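Local coordinates for protein 5-dehydro-2-deoxygluconokinase (Bacillus halodurans C-125, PDB 2QCV) that probably phosphorylates 5-dehydro-2-deoxy-D-gluconate with ATP, a step of myo-inositol degradation, as a member of the PfkB family of carbohydrate kinases, at residues Leu14-Arg19 with Leu141-Gly146; Asn25-Asn30 with Thr38-Val43; Thr104-Pro109 with Lys267-Gly272; Val173-Tyr178 with Ile202-Arg207. All coordinates share one frame; numbering follows the deposited sequence.

Interaction 1. Residues Leu14-Arg19 with Leu141-Gly146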
# COMPACT_ATOMS: atom_id res chain seq x y z
N LEU A 14 -6.66 30.62 -20.56
CA LEU A 14 -6.62 29.84 -19.35
C LEU A 14 -5.78 28.59 -19.54
O LEU A 14 -5.65 28.06 -20.66
CB LEU A 14 -8.02 29.46 -18.87
CG LEU A 14 -8.80 28.37 -19.57
CD1 LEU A 14 -9.99 27.97 -18.68
CD2 LEU A 14 -9.28 28.84 -20.96
N ILE A 15 -5.17 28.17 -18.43
CA ILE A 15 -4.53 26.88 -18.30
C ILE A 15 -5.16 26.24 -17.06
O ILE A 15 -5.23 26.88 -16.00
CB ILE A 15 -3.01 27.01 -18.11
CG1 ILE A 15 -2.38 27.50 -19.41
CG2 ILE A 15 -2.39 25.65 -17.69
CD1 ILE A 15 -0.86 27.83 -19.25
N ALA A 16 -5.67 25.03 -17.21
CA ALA A 16 -6.24 24.28 -16.09
C ALA A 16 -5.29 23.19 -15.67
O ALA A 16 -4.47 22.70 -16.46
CB ALA A 16 -7.58 23.69 -16.46
N ILE A 17 -5.39 22.81 -14.40
CA ILE A 17 -4.53 21.78 -13.82
C ILE A 17 -5.41 20.77 -13.09
O ILE A 17 -6.29 21.13 -12.33
CB ILE A 17 -3.43 22.37 -12.87
CG1 ILE A 17 -2.54 21.29 -12.27
CG2 ILE A 17 -4.01 23.27 -11.78
CD1 ILE A 17 -1.18 21.82 -11.74
N GLY A 18 -5.15 19.50 -13.40
CA GLY A 18 -5.73 18.39 -12.66
C GLY A 18 -6.10 17.25 -13.61
O GLY A 18 -5.27 16.80 -14.39
N ARG A 19 -7.34 16.78 -13.48
CA ARG A 19 -7.79 15.53 -14.11
C ARG A 19 -8.35 15.69 -15.51
O ARG A 19 -9.28 16.49 -15.75
CB ARG A 19 -8.90 14.89 -13.26
CG ARG A 19 -9.53 13.65 -13.87
CD ARG A 19 -10.44 12.96 -12.80
NE ARG A 19 -9.57 12.36 -11.80
CZ ARG A 19 -9.91 12.07 -10.54
NH1 ARG A 19 -11.15 12.25 -10.10
NH2 ARG A 19 -8.99 11.55 -9.75
N LEU A 141 -5.11 33.26 -16.83
CA LEU A 141 -5.74 32.56 -15.67
C LEU A 141 -5.14 31.16 -15.49
O LEU A 141 -4.81 30.49 -16.47
CB LEU A 141 -7.24 32.31 -15.91
CG LEU A 141 -8.20 33.42 -16.33
CD1 LEU A 141 -9.58 32.90 -16.57
CD2 LEU A 141 -8.24 34.54 -15.31
N LEU A 142 -5.09 30.72 -14.23
CA LEU A 142 -4.85 29.33 -13.86
C LEU A 142 -6.10 28.82 -13.18
O LEU A 142 -6.53 29.37 -12.17
CB LEU A 142 -3.66 29.18 -12.92
CG LEU A 142 -3.36 27.74 -12.42
CD1 LEU A 142 -2.73 26.90 -13.57
CD2 LEU A 142 -2.50 27.73 -11.16
N LEU A 143 -6.70 27.80 -13.76
CA LEU A 143 -7.90 27.19 -13.20
C LEU A 143 -7.46 25.94 -12.41
O LEU A 143 -6.88 25.00 -12.95
CB LEU A 143 -8.89 26.82 -14.32
CG LEU A 143 -10.29 26.28 -13.95
CD1 LEU A 143 -10.28 24.94 -13.22
CD2 LEU A 143 -11.10 27.28 -13.18
N VAL A 144 -7.72 25.98 -11.13
CA VAL A 144 -7.41 24.88 -10.21
C VAL A 144 -8.70 24.18 -9.84
O VAL A 144 -9.66 24.85 -9.44
CB VAL A 144 -6.79 25.46 -8.95
CG1 VAL A 144 -6.60 24.34 -7.89
CG2 VAL A 144 -5.46 26.20 -9.31
N SER A 145 -8.79 22.87 -10.04
CA SER A 145 -9.95 22.13 -9.57
C SER A 145 -9.65 21.47 -8.21
O SER A 145 -8.54 20.95 -7.94
CB SER A 145 -10.48 21.14 -10.64
OG SER A 145 -11.11 21.82 -11.75
N GLY A 146 -10.65 21.53 -7.33
CA GLY A 146 -10.51 20.98 -5.99
C GLY A 146 -10.12 19.52 -5.88
O GLY A 146 -9.39 19.14 -4.96

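Interaction 2. Residues Asn25-Asn30 with Thr38-Val43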
# COMPACT_ATOMS: atom_id res chain seq x y z
N ASN A 25 -20.51 7.18 -21.02
CA ASN A 25 -21.88 7.59 -20.93
C ASN A 25 -22.87 6.57 -21.47
O ASN A 25 -22.75 6.12 -22.59
CB ASN A 25 -22.05 8.89 -21.69
CG ASN A 25 -21.23 10.01 -21.07
OD1 ASN A 25 -20.37 10.58 -21.73
ND2 ASN A 25 -21.45 10.27 -19.78
N ALA A 26 -23.83 6.24 -20.63
CA ALA A 26 -24.88 5.29 -20.91
C ALA A 26 -25.64 5.68 -22.15
O ALA A 26 -26.21 6.78 -22.20
CB ALA A 26 -25.84 5.25 -19.72
N VAL A 27 -25.64 4.79 -23.14
CA VAL A 27 -26.40 5.00 -24.37
C VAL A 27 -27.89 4.75 -24.11
O VAL A 27 -28.74 5.56 -24.48
CB VAL A 27 -25.88 4.10 -25.49
CG1 VAL A 27 -26.75 4.19 -26.73
CG2 VAL A 27 -24.42 4.47 -25.81
N GLU A 28 -28.21 3.64 -23.45
CA GLU A 28 -29.58 3.34 -23.06
C GLU A 28 -29.72 3.88 -21.65
O GLU A 28 -29.08 3.39 -20.72
CB GLU A 28 -29.85 1.83 -23.10
CG GLU A 28 -29.46 1.16 -24.40
CD GLU A 28 -28.02 0.69 -24.46
OE1 GLU A 28 -27.25 0.92 -23.49
OE2 GLU A 28 -27.64 0.09 -25.49
N TYR A 29 -30.51 4.94 -21.50
CA TYR A 29 -30.56 5.63 -20.23
C TYR A 29 -31.99 5.68 -19.72
O TYR A 29 -32.86 5.00 -20.26
CB TYR A 29 -29.93 7.03 -20.37
CG TYR A 29 -30.61 7.93 -21.36
CD1 TYR A 29 -30.27 7.90 -22.70
CD2 TYR A 29 -31.57 8.87 -20.93
CE1 TYR A 29 -30.89 8.76 -23.61
CE2 TYR A 29 -32.19 9.73 -21.83
CZ TYR A 29 -31.85 9.67 -23.17
OH TYR A 29 -32.46 10.52 -24.07
N ASN A 30 -32.22 6.45 -18.66
CA ASN A 30 -33.48 6.39 -17.89
C ASN A 30 -33.75 4.95 -17.48
O ASN A 30 -34.84 4.42 -17.65
CB ASN A 30 -34.66 7.00 -18.66
CG ASN A 30 -34.55 8.50 -18.80
OD1 ASN A 30 -33.93 9.16 -17.98
ND2 ASN A 30 -35.17 9.04 -19.83
N THR A 38 -24.70 -0.39 -23.56
CA THR A 38 -23.70 0.31 -24.39
C THR A 38 -23.33 1.67 -23.80
O THR A 38 -24.17 2.36 -23.25
CB THR A 38 -24.24 0.48 -25.84
OG1 THR A 38 -24.86 -0.75 -26.24
CG2 THR A 38 -23.11 0.77 -26.79
N PHE A 39 -22.05 2.02 -23.91
CA PHE A 39 -21.50 3.25 -23.33
C PHE A 39 -20.71 3.98 -24.40
O PHE A 39 -19.97 3.34 -25.16
CB PHE A 39 -20.56 2.94 -22.16
CG PHE A 39 -21.26 2.34 -20.97
CD1 PHE A 39 -21.82 3.14 -19.99
CD2 PHE A 39 -21.36 0.97 -20.85
CE1 PHE A 39 -22.47 2.58 -18.90
CE2 PHE A 39 -22.02 0.40 -19.77
CZ PHE A 39 -22.58 1.21 -18.80
N SER A 40 -20.87 5.31 -24.46
CA SER A 40 -20.07 6.13 -25.37
C SER A 40 -18.91 6.79 -24.62
O SER A 40 -19.07 7.27 -23.49
CB SER A 40 -20.95 7.17 -26.06
OG SER A 40 -21.67 7.90 -25.09
N LYS A 41 -17.75 6.78 -25.26
CA LYS A 41 -16.49 7.27 -24.71
C LYS A 41 -16.29 8.76 -24.98
O LYS A 41 -16.29 9.21 -26.14
CB LYS A 41 -15.33 6.51 -25.36
CG LYS A 41 -13.99 6.75 -24.77
CD LYS A 41 -12.91 6.00 -25.49
CE LYS A 41 -12.62 6.62 -26.85
NZ LYS A 41 -11.55 5.90 -27.58
N TYR A 42 -16.08 9.51 -23.90
CA TYR A 42 -15.79 10.94 -23.96
C TYR A 42 -14.61 11.27 -23.05
O TYR A 42 -14.28 10.50 -22.13
CB TYR A 42 -17.00 11.74 -23.50
CG TYR A 42 -18.16 11.64 -24.41
CD1 TYR A 42 -18.24 12.43 -25.54
CD2 TYR A 42 -19.18 10.77 -24.15
CE1 TYR A 42 -19.31 12.34 -26.39
CE2 TYR A 42 -20.25 10.67 -24.99
CZ TYR A 42 -20.31 11.44 -26.11
OH TYR A 42 -21.40 11.34 -26.93
N VAL A 43 -13.98 12.41 -23.28
CA VAL A 43 -13.03 12.93 -22.29
C VAL A 43 -13.90 13.50 -21.16
O VAL A 43 -14.91 14.21 -21.41
CB VAL A 43 -12.12 14.05 -22.85
CG1 VAL A 43 -11.24 14.65 -21.72
CG2 VAL A 43 -11.27 13.55 -24.03

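Interaction 3. Residues Thr104-Pro109 with Lys267-Gly272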
# COMPACT_ATOMS: atom_id res chain seq x y z
N THR A 104 -21.57 6.52 -16.25
CA THR A 104 -22.70 7.37 -15.81
C THR A 104 -23.97 6.57 -15.82
O THR A 104 -24.20 5.75 -16.72
CB THR A 104 -22.87 8.59 -16.71
OG1 THR A 104 -23.15 8.13 -18.04
CG2 THR A 104 -21.61 9.44 -16.69
N GLU A 105 -24.75 6.73 -14.75
CA GLU A 105 -26.07 6.13 -14.66
C GLU A 105 -27.07 7.27 -14.68
O GLU A 105 -26.90 8.23 -13.94
CB GLU A 105 -26.25 5.38 -13.34
CG GLU A 105 -27.64 4.80 -13.18
CD GLU A 105 -27.79 4.01 -11.91
OE1 GLU A 105 -27.99 4.65 -10.85
OE2 GLU A 105 -27.66 2.77 -11.97
N ILE A 106 -28.08 7.14 -15.53
CA ILE A 106 -29.20 8.07 -15.61
C ILE A 106 -30.49 7.28 -15.37
O ILE A 106 -31.04 6.66 -16.29
CB ILE A 106 -29.24 8.77 -17.00
CG1 ILE A 106 -27.87 9.37 -17.33
CG2 ILE A 106 -30.27 9.91 -17.02
CD1 ILE A 106 -27.67 9.63 -18.80
N LYS A 107 -30.94 7.25 -14.13
CA LYS A 107 -32.16 6.52 -13.83
C LYS A 107 -33.38 7.29 -14.36
O LYS A 107 -34.36 6.68 -14.82
CB LYS A 107 -32.27 6.30 -12.33
CG LYS A 107 -31.53 5.06 -11.84
CD LYS A 107 -31.58 4.99 -10.31
CE LYS A 107 -31.48 3.56 -9.83
NZ LYS A 107 -31.25 3.53 -8.37
N SER A 108 -33.26 8.61 -14.30
CA SER A 108 -34.27 9.57 -14.70
C SER A 108 -33.56 10.94 -14.74
O SER A 108 -32.47 11.08 -14.20
CB SER A 108 -35.38 9.64 -13.66
OG SER A 108 -34.91 10.28 -12.48
N PRO A 109 -34.20 11.97 -15.35
CA PRO A 109 -33.61 13.31 -15.26
C PRO A 109 -33.18 13.74 -13.84
O PRO A 109 -32.16 14.43 -13.70
CB PRO A 109 -34.73 14.19 -15.80
CG PRO A 109 -35.38 13.34 -16.83
CD PRO A 109 -35.41 11.96 -16.18
N LYS A 267 -29.39 14.83 -18.25
CA LYS A 267 -28.28 14.35 -17.40
C LYS A 267 -27.55 15.53 -16.76
O LYS A 267 -27.10 16.43 -17.48
CB LYS A 267 -27.27 13.58 -18.27
CG LYS A 267 -26.57 14.46 -19.36
CD LYS A 267 -26.49 13.83 -20.76
CE LYS A 267 -26.08 14.87 -21.84
NZ LYS A 267 -27.17 15.83 -22.25
N THR A 268 -27.37 15.55 -15.44
CA THR A 268 -26.83 16.74 -14.80
C THR A 268 -25.31 16.85 -14.77
O THR A 268 -24.76 17.89 -14.37
CB THR A 268 -27.35 16.90 -13.39
OG1 THR A 268 -27.00 15.75 -12.62
CG2 THR A 268 -28.88 17.11 -13.41
N PHE A 269 -24.62 15.80 -15.22
CA PHE A 269 -23.16 15.83 -15.21
C PHE A 269 -22.68 16.98 -16.07
O PHE A 269 -23.27 17.30 -17.09
CB PHE A 269 -22.56 14.56 -15.81
CG PHE A 269 -23.27 13.32 -15.41
CD1 PHE A 269 -23.16 12.85 -14.10
CD2 PHE A 269 -24.07 12.63 -16.33
CE1 PHE A 269 -23.81 11.69 -13.71
CE2 PHE A 269 -24.75 11.47 -15.95
CZ PHE A 269 -24.61 10.99 -14.64
N GLY A 270 -21.58 17.59 -15.67
CA GLY A 270 -21.00 18.65 -16.52
C GLY A 270 -21.61 20.03 -16.41
O GLY A 270 -21.07 20.97 -17.01
N ALA A 271 -22.73 20.18 -15.69
CA ALA A 271 -23.38 21.48 -15.50
C ALA A 271 -22.37 22.48 -14.98
O ALA A 271 -22.29 23.61 -15.46
CB ALA A 271 -24.59 21.36 -14.51
N GLY A 272 -21.61 22.08 -13.97
CA GLY A 272 -20.69 23.01 -13.29
C GLY A 272 -19.49 23.41 -14.12
O GLY A 272 -18.96 24.52 -13.98

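Interaction 4. Residues Val173-Tyr178 with Ile202-Arg207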
# COMPACT_ATOMS: atom_id res chain seq x y z
N VAL A 173 -7.92 30.92 -10.36
CA VAL A 173 -9.33 30.63 -10.27
C VAL A 173 -9.51 29.25 -9.68
O VAL A 173 -9.04 28.23 -10.24
CB VAL A 173 -10.05 30.73 -11.67
CG1 VAL A 173 -11.56 30.45 -11.49
CG2 VAL A 173 -9.78 32.05 -12.41
N PHE A 174 -10.19 29.19 -8.53
CA PHE A 174 -10.36 27.94 -7.80
C PHE A 174 -11.80 27.49 -7.97
O PHE A 174 -12.73 28.15 -7.49
CB PHE A 174 -10.02 28.16 -6.32
CG PHE A 174 -10.05 26.90 -5.46
CD1 PHE A 174 -9.82 25.61 -5.96
CD2 PHE A 174 -10.29 27.04 -4.09
CE1 PHE A 174 -9.84 24.52 -5.09
CE2 PHE A 174 -10.31 25.95 -3.23
CZ PHE A 174 -10.11 24.71 -3.74
N GLU A 175 -11.96 26.35 -8.66
CA GLU A 175 -13.25 25.72 -8.86
C GLU A 175 -13.39 24.60 -7.85
O GLU A 175 -12.63 23.63 -7.87
CB GLU A 175 -13.34 25.22 -10.30
CG GLU A 175 -14.71 25.38 -10.91
CD GLU A 175 -15.73 24.48 -10.30
OE1 GLU A 175 -15.35 23.45 -9.71
OE2 GLU A 175 -16.92 24.77 -10.44
N LEU A 176 -14.40 24.69 -6.98
CA LEU A 176 -14.43 23.86 -5.81
C LEU A 176 -14.70 22.38 -6.11
O LEU A 176 -14.14 21.55 -5.41
CB LEU A 176 -15.39 24.39 -4.72
CG LEU A 176 -15.08 25.77 -4.10
CD1 LEU A 176 -15.98 26.04 -2.87
CD2 LEU A 176 -13.60 25.84 -3.70
N ASP A 177 -15.48 22.05 -7.14
CA ASP A 177 -15.49 20.68 -7.73
C ASP A 177 -15.43 19.60 -6.66
O ASP A 177 -14.41 18.95 -6.58
CB ASP A 177 -14.19 20.48 -8.62
CG ASP A 177 -14.05 19.04 -9.20
OD1 ASP A 177 -15.09 18.46 -9.65
OD2 ASP A 177 -12.90 18.51 -9.18
N TYR A 178 -16.47 19.42 -5.84
CA TYR A 178 -16.37 18.50 -4.69
C TYR A 178 -16.79 17.07 -5.05
O TYR A 178 -17.92 16.84 -5.47
CB TYR A 178 -17.20 19.00 -3.50
CG TYR A 178 -17.13 18.15 -2.24
CD1 TYR A 178 -15.93 17.72 -1.74
CD2 TYR A 178 -18.30 17.77 -1.57
CE1 TYR A 178 -15.85 16.91 -0.57
CE2 TYR A 178 -18.24 17.01 -0.40
CZ TYR A 178 -17.01 16.58 0.09
OH TYR A 178 -16.93 15.83 1.23
N ILE A 202 -10.09 34.26 -7.59
CA ILE A 202 -11.50 33.99 -7.86
C ILE A 202 -11.82 32.60 -7.36
O ILE A 202 -11.08 31.65 -7.67
CB ILE A 202 -11.84 34.06 -9.40
CG1 ILE A 202 -11.39 35.41 -9.99
CG2 ILE A 202 -13.33 33.77 -9.63
CD1 ILE A 202 -11.54 35.54 -11.54
N VAL A 203 -12.91 32.47 -6.62
CA VAL A 203 -13.37 31.18 -6.12
C VAL A 203 -14.80 30.96 -6.56
O VAL A 203 -15.64 31.84 -6.36
CB VAL A 203 -13.27 31.09 -4.56
CG1 VAL A 203 -13.55 29.66 -4.10
CG2 VAL A 203 -11.87 31.53 -4.11
N ILE A 204 -15.05 29.80 -7.18
CA ILE A 204 -16.36 29.45 -7.75
C ILE A 204 -16.79 28.11 -7.20
O ILE A 204 -16.03 27.16 -7.29
CB ILE A 204 -16.30 29.32 -9.29
CG1 ILE A 204 -15.76 30.61 -9.92
CG2 ILE A 204 -17.69 28.98 -9.82
CD1 ILE A 204 -15.51 30.50 -11.44
N GLY A 205 -17.99 28.02 -6.63
CA GLY A 205 -18.47 26.76 -6.06
C GLY A 205 -19.93 26.84 -5.72
O GLY A 205 -20.50 27.94 -5.69
N THR A 206 -20.54 25.69 -5.46
CA THR A 206 -21.87 25.65 -4.94
C THR A 206 -21.86 26.00 -3.46
O THR A 206 -20.84 25.88 -2.77
CB THR A 206 -22.51 24.25 -5.13
OG1 THR A 206 -21.84 23.29 -4.31
CG2 THR A 206 -22.47 23.81 -6.60
N ARG A 207 -23.01 26.37 -2.93
CA ARG A 207 -23.13 26.65 -1.50
C ARG A 207 -22.69 25.42 -0.71
O ARG A 207 -21.99 25.54 0.26
CB ARG A 207 -24.58 27.05 -1.19
CG ARG A 207 -24.92 27.39 0.26
CD ARG A 207 -24.10 28.57 0.80
NE ARG A 207 -22.96 28.11 1.61
CZ ARG A 207 -22.02 28.89 2.13
NH1 ARG A 207 -22.05 30.21 1.96
NH2 ARG A 207 -21.05 28.34 2.88

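Interaction 1. Residues Leu14-Arg19 with Leu141-Gly146
Ile15 and Leu142 pair in parallel near the middle of two neighbouring strands of the large sheet at the core of this ribokinase-like fold. The short strand segments approach to 4.6 Å and their axes differ by 23°. Three backbone hydrogen bonds fix the alignment: Ile15 N to Leu141 O, Leu143 N to Ile15 O at 2.8 Å, and Ile17 N to Leu143 O, the last with a C=O...N angle of 177°. Ile15 O also receives the CA-H of Leu142, so this oxygen is approached by two neighbouring residues of the other strand.

Side chains alternate between the two faces. Ala16 and Leu143 share one, their CB atoms 4.0 Å apart, and Pro47 and Val51 of helix 46-56 cover Ala16 there. On the other face CG of Leu142, anti to the backbone N (chi1 178°), and the turn at chi2 together bring CD1 back toward the neighbouring strand, 4.3 Å from Ile15 CG2 and 4.2 Å from Ile17 CG2. Ala161 of helix 154-167 packs on both Leu142 and Ile17. Beyond Ile17 the strands diverge: Ile17 O and Ser145 N are buried without a polar partner in the model. The methyl Ile17 CG2 meanwhile lies 4.1 Å from Val144 CG2.

Interaction 2. Residues Asn25-Asn30 with Thr38-Val43
Glu28 reaches across to Thr38 with both carboxylate oxygens. Its OE1 accepts Thr38 N at 2.9 Å and its OE2 accepts Thr38 OG1 at 3.0 Å, each through the syn lone pair. The bend at chi2 (88°) folds the glutamate chain back so that the carboxylate meets the start of the opposite strand, a two-point grip that should limit its rotation. OE1 also accepts the backbone N of Met37.

Val27 comes in alongside, with CG2 4.0 Å from Thr38 CG2, while its N donates to Thr38 O. The Phe39 ring lies obliquely against the backbone of Ala26, CD1 being 3.7 Å from Ala26 N. On the other face Ser40 OG turns back to Asn25 O at 3.3 Å; the same oxygen takes Ser40 N at 2.8 Å, so two donors of one residue converge on it. Asn25 N to Ser40 O completes the hydrogen-bonded antiparallel pair, and Ala26 with Phe39 forms the next, non-hydrogen-bonded one. Phe39 also pairs with an antiparallel strand of the second subunit. These strands form a beta hairpin in the small sheet, which thus continues across the interface; as in ribokinase relatives it probably acts as a lid over the substrate site.

Interaction 3. Residues Thr104-Pro109 with Lys267-Gly272
Lys267 meets Ile106 first: its CB lies 4.0 Å from Ile106 CD1, an aliphatic contact made near the root of the lysine. The rest of the chain leads away, and NZ bonds to the carbonyl of Val303. Thr268 CG2 stands 4.2 Å from Pro109 O.

Phe269 carries the join. With CG anti to its carbonyl carbon (chi1 -41°), the ring extends to the strand and takes Thr104 CG2 over one face, 4.0 Å from the centroid and 16° off the ring normal, a CH-pi contact. Thr104 CB also approaches ring atom CE2 to 3.5 Å. At the rim, Glu105 O lies in the ring plane, 3.7 Å from CZ, and Ile106 CG1 lies 4.0 Å from CE2. A serine at Phe269 would probably leave the Thr104 methyl without its aromatic cover and open a gap beside Ile106. Cys112 and Ile114 of strand 111-117 touch the same ring.

Thr268 to Ala271 form a type II turn, with Gly270 at its third position (phi 82°) and at the N-cap of helix 271-284. Gly270, Ala271 and Gly272 open the GAGD motif of PfkB kinases, whose helix start typically forms the anion hole; here its approach loop packs against the small, lid-like sheet.

Interaction 4. Residues Val173-Tyr178 with Ile202-Arg207
Val173 and Ile202 begin a parallel strand pairing in which the backbone supplies all the hydrogen bonds across the contact. Phe174 N donates to Ile202 O at 2.8 Å, Ile204 N to Phe174 O at 2.9 Å and Leu176 N to Ile204 O at 3.0 Å. The first two are nearly straight, both with an N-H...O angle of 170°. CA-H groups of Val173, Val203 and Glu175 add weaker contacts to the same three oxygens. The short strand axes lie 4.7 Å apart and differ by 15°.

These strands and helix 186-199 between them form a right-handed beta-alpha-beta crossover unit of the ribokinase-like fold. The helix covers the face bearing Phe174 and Val203, where Tyr193 meets the Phe174 ring edge-to-face.

Apolar contacts fill both faces. Val173 divides its branches: CG2 lies 4.0 Å from Ile202 CD1, side by side with it, while CG1 reaches diagonally to Ile204 CD1, also at 4.0 Å. Cutting Val173 back to an alanine would probably leave both isoleucine CD1 methyls without this neighbour and open a gap beside them. On the opposite face Leu176 CD2 sits over the Phe174 ring, offset toward its rim, and touches Val203 CG1 at 3.8 Å. Leu176 also packs on Gly205 CA, where a CB would collide with Leu176 CD1.

Among polar side chains, Glu175 OE2 makes a long, weak ion pair with Lys240.

In the fold
Interactions 1 and 4 belong to the same large sheet, their centres 11 Å apart. Strands 139-145 and 171-175 adjoin, with probable hydrogen bonds from Val144 N to Val173 O and from Val173 N to Leu142 O, both 2.8 Å. Interactions 2 and 3 share the small sheet, also with centres 11 Å apart; Thr104 OG1 joins them, lying 3.2 Å from Asn25 ND2. Between the two sheets, interactions 2 and 4 have centres 27 Å apart. Interaction 3 spans this division: Gly272 O comes within 4.1 Å of Glu175 OE2, near a bound triethylene glycol, probably from the crystallisation liquor; the position is consistent with the active-site cleft between lid and main domain of this family.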